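Local coordinates for alpha-11 giardin (Giardia intestinalis, PDB 2II2), which binds calcium as a member of the annexin family, probably binds acidic phospholipids, and may contribute to parasite attachment and the cytoskeleton of the ventral disk, at residues M251-A256 and S286-K291. Residues are numbered along the deposited sequence; the frame is centred on the assembly and turned at random. Where two conformers were deposited one is given.
Sequences MAYEQA and SRFQSK
Tyr-253 and Phe-288 bring the two backbones closest, with their CA atoms 7.6 Å apart, where helix 249-263 passes the point at which the chain leaves helix 280-287. Phe-288 is the first residue to abandon helical angles, and the loop it starts runs past the hydroxyl end of the tyrosine. The two rings form a T-shaped pair: the edge of Phe-288 is directed at the face of Tyr-253, with planes 87° apart and CD2 of the phenylalanine above the centre of the tyrosine ring. Phe-288 CZ also packs against Ala-256 CB, 3.6 Å away. With CG anti to its carbonyl carbon (chi1 -78°), Tyr-253 sends its ring out from the helix to the turn. There its hydroxyl accepts a bent hydrogen bond from Ser-290 N (2.9 Å, 146° at the hydrogen), while Ser-290 CB leans on the hydroxyl end. A water 2.7 Å from Tyr-253 OH, in the plane of the ring, gives the hydroxyl a second polar partner; it also accepts a weak bond from Arg-287 NH1. The guanidinium stands almost perpendicular to the tyrosine ring, and its NH2 lies 3.4 Å from Ala-252 CB. Asp-249, in a salt bridge, and the carbonyls of Val-244 and Thr-246 hold this arginine, tying the end of helix 280-287 to the end of helix 232-244, the loop after it and the first residue of helix 249-263. Phe-240 of helix 232-244 and Phe-298 of helix 298-306 also touch Phe-288, so the aromatic pair joins helices of the annexin domain's all-helical bundle.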
ATOM      1  N   MET A 251       4.075  -2.938 -14.075  1.00  9.00           N
ATOM      2  CA  MET A 251       3.641  -3.357 -12.730  1.00  8.67           C
ATOM      3  C   MET A 251       4.475  -2.724 -11.606  1.00  7.69           C
ATOM      4  O   MET A 251       3.930  -2.276 -10.592  1.00  8.00           O
ATOM      5  CB  MET A 251       3.666  -4.878 -12.602  1.00  8.66           C
ATOM      6  CG  MET A 251       2.702  -5.555 -13.563  1.00 10.23           C
ATOM      7  SD  MET A 251       2.758  -7.360 -13.463  1.00 13.04           S
ATOM      8  CE  MET A 251       2.154  -7.618 -11.772  1.00 14.44           C
ATOM      9  N   ALA A 252       5.797  -2.704 -11.782  1.00  7.36           N
ATOM     10  CA  ALA A 252       6.657  -2.162 -10.728  1.00  7.22           C
ATOM     11  C   ALA A 252       6.303  -0.689 -10.466  1.00  6.58           C
ATOM     12  O   ALA A 252       6.208  -0.259  -9.312  1.00  6.30           O
ATOM     13  CB  ALA A 252       8.088  -2.257 -11.155  1.00  7.49           C
ATOM     14  N   TYR A 253       6.107   0.088 -11.528  1.00  6.97           N
ATOM     15  CA  TYR A 253       5.831   1.497 -11.362  1.00  6.80           C
ATOM     16  C   TYR A 253       4.421   1.728 -10.829  1.00  7.29           C
ATOM     17  O   TYR A 253       4.211   2.614  -9.982  1.00  7.58           O
ATOM     18  CB  TYR A 253       5.997   2.256 -12.685  1.00  8.04           C
ATOM     19  CG  TYR A 253       7.419   2.549 -13.093  1.00  8.61           C
ATOM     20  CD1 TYR A 253       8.270   1.509 -13.511  1.00  9.44           C
ATOM     21  CD2 TYR A 253       7.900   3.868 -13.131  1.00  9.79           C
ATOM     22  CE1 TYR A 253       9.576   1.769 -13.917  1.00 10.81           C
ATOM     23  CE2 TYR A 253       9.232   4.134 -13.558  1.00 10.64           C
ATOM     24  CZ  TYR A 253      10.032   3.074 -13.959  1.00 10.93           C
ATOM     25  OH  TYR A 253      11.321   3.323 -14.356  1.00 13.11           O
ATOM     26  N   GLU A 254       3.473   0.915 -11.298  1.00  7.11           N
ATOM     27  CA  GLU A 254       2.113   0.981 -10.773  1.00  8.80           C
ATOM     28  C   GLU A 254       2.080   0.763  -9.265  1.00  7.35           C
ATOM     29  O   GLU A 254       1.442   1.519  -8.516  1.00  8.17           O
ATOM     30  CB  GLU A 254       1.279  -0.082 -11.475  1.00  9.91           C
ATOM     31  CG  GLU A 254      -0.100  -0.284 -11.010  1.00 12.49           C
ATOM     32  CD  GLU A 254      -0.734  -1.523 -11.625  1.00 14.51           C
ATOM     33  OE1 GLU A 254      -0.011  -2.484 -12.012  1.00 13.98           O
ATOM     34  OE2 GLU A 254      -1.979  -1.540 -11.695  1.00 17.74           O
ATOM     35  N   GLN A 255       2.732  -0.297  -8.819  1.00  7.38           N
ATOM     36  CA  GLN A 255       2.777  -0.630  -7.390  1.00  7.07           C
ATOM     37  C   GLN A 255       3.509   0.452  -6.601  1.00  6.50           C
ATOM     38  O   GLN A 255       3.021   0.927  -5.542  1.00  7.25           O
ATOM     39  CB  GLN A 255       3.460  -1.978  -7.189  1.00  7.98           C
ATOM     40  CG  GLN A 255       2.679  -3.131  -7.759  1.00  7.35           C
ATOM     41  CD  GLN A 255       3.509  -4.383  -7.832  1.00  7.72           C
ATOM     42  OE1 GLN A 255       4.401  -4.601  -6.999  1.00  7.57           O
ATOM     43  NE2 GLN A 255       3.154  -5.262  -8.751  1.00  7.67           N
ATOM     44  N   ALA A 256       4.660   0.899  -7.101  1.00  6.62           N
ATOM     45  CA  ALA A 256       5.419   1.905  -6.385  1.00  6.57           C
ATOM     46  C   ALA A 256       4.627   3.216  -6.267  1.00  6.78           C
ATOM     47  O   ALA A 256       4.697   3.899  -5.252  1.00  6.85           O
ATOM     48  CB  ALA A 256       6.752   2.122  -7.046  1.00  7.79           C
ATOM     49  N   SER A 286      18.099   4.106  -8.745  0.50 11.00           N
ATOM     50  CA  SER A 286      18.595   3.065  -9.645  0.50 11.03           C
ATOM     51  C   SER A 286      17.488   2.395 -10.427  0.50  9.92           C
ATOM     52  O   SER A 286      17.632   2.146 -11.627  0.50 10.24           O
ATOM     53  CB  SER A 286      19.346   1.988  -8.862  0.50 11.88           C
ATOM     54  OG  SER A 286      20.516   2.508  -8.278  0.50 14.53           O
ATOM     55  N   ARG A 287      16.401   2.063  -9.722  1.00  9.12           N
ATOM     56  CA  ARG A 287      15.354   1.222 -10.294  1.00  9.21           C
ATOM     57  C   ARG A 287      14.502   1.933 -11.311  1.00  8.49           C
ATOM     58  O   ARG A 287      14.142   1.350 -12.348  1.00  9.16           O
ATOM     59  CB  ARG A 287      14.449   0.643  -9.178  1.00  9.54           C
ATOM     60  CG  ARG A 287      13.173  -0.078  -9.679  1.00 10.12           C
ATOM     61  CD  ARG A 287      13.564  -1.287 -10.473  1.00  9.65           C
ATOM     62  NE  ARG A 287      12.466  -2.078 -11.077  1.00 10.39           N
ATOM     63  CZ  ARG A 287      11.975  -1.887 -12.307  1.00 10.10           C
ATOM     64  NH1 ARG A 287      12.416  -0.883 -13.063  1.00  8.87           N
ATOM     65  NH2 ARG A 287      11.041  -2.697 -12.804  1.00 11.65           N
ATOM     66  N   PHE A 288      14.117   3.165 -11.003  1.00  8.89           N
ATOM     67  CA  PHE A 288      13.061   3.852 -11.777  1.00  9.57           C
ATOM     68  C   PHE A 288      13.697   4.784 -12.808  1.00 10.00           C
ATOM     69  O   PHE A 288      13.727   6.025 -12.647  1.00 12.26           O
ATOM     70  CB  PHE A 288      12.067   4.543 -10.838  1.00  9.46           C
ATOM     71  CG  PHE A 288      11.376   3.590  -9.905  1.00  9.57           C
ATOM     72  CD1 PHE A 288      11.782   3.489  -8.584  1.00 10.96           C
ATOM     73  CD2 PHE A 288      10.368   2.740 -10.360  1.00 10.66           C
ATOM     74  CE1 PHE A 288      11.170   2.587  -7.715  1.00 11.33           C
ATOM     75  CE2 PHE A 288       9.759   1.838  -9.491  1.00  9.79           C
ATOM     76  CZ  PHE A 288      10.170   1.774  -8.166  1.00 10.11           C
ATOM     77  N   GLN A 289      14.242   4.173 -13.853  0.50 10.51           N
ATOM     78  CA  GLN A 289      14.977   4.896 -14.895  0.50 12.22           C
ATOM     79  C   GLN A 289      14.349   4.804 -16.289  0.50 12.94           C
ATOM     80  O   GLN A 289      15.039   4.940 -17.312  0.50 12.96           O
ATOM     81  CB  GLN A 289      16.405   4.360 -14.986  0.50 12.55           C
ATOM     82  CG  GLN A 289      17.265   4.682 -13.799  0.50 14.64           C
ATOM     83  CD  GLN A 289      18.110   5.893 -14.022  0.50 17.05           C
ATOM     84  OE1 GLN A 289      18.992   5.900 -14.883  0.50 19.37           O
ATOM     85  NE2 GLN A 289      17.856   6.934 -13.248  0.50 17.25           N
ATOM     86  N   SER A 290      13.050   4.592 -16.358  1.00 13.63           N
ATOM     87  CA  SER A 290      12.391   4.463 -17.664  1.00 13.83           C
ATOM     88  C   SER A 290      12.360   5.739 -18.488  1.00 15.15           C
ATOM     89  O   SER A 290      12.204   6.831 -17.923  1.00 16.79           O
ATOM     90  CB  SER A 290      10.966   3.963 -17.467  1.00 13.83           C
ATOM     91  OG  SER A 290      10.289   3.914 -18.711  1.00 13.64           O
ATOM     92  N   LYS A 291      12.474   5.597 -19.812  1.00 15.74           N
ATOM     93  CA  LYS A 291      12.349   6.734 -20.730  1.00 16.91           C
ATOM     94  C   LYS A 291      10.918   6.910 -21.253  1.00 15.26           C
ATOM     95  O   LYS A 291      10.650   7.840 -22.024  1.00 16.33           O
ATOM     96  CB  LYS A 291      13.298   6.566 -21.927  1.00 17.85           C
ATOM     97  CG  LYS A 291      12.861   5.496 -22.940  1.00 19.79           C
ATOM     98  CD  LYS A 291      13.919   5.220 -23.996  1.00 20.50           C
ATOM     99  CE  LYS A 291      13.337   4.464 -25.182  1.00 24.96           C
ATOM    100  NZ  LYS A 291      14.398   3.988 -26.119  1.00 26.95           N
TER
HETATM  101  O   HOH W   1      12.553   1.176 -15.402  1.00 13.72           O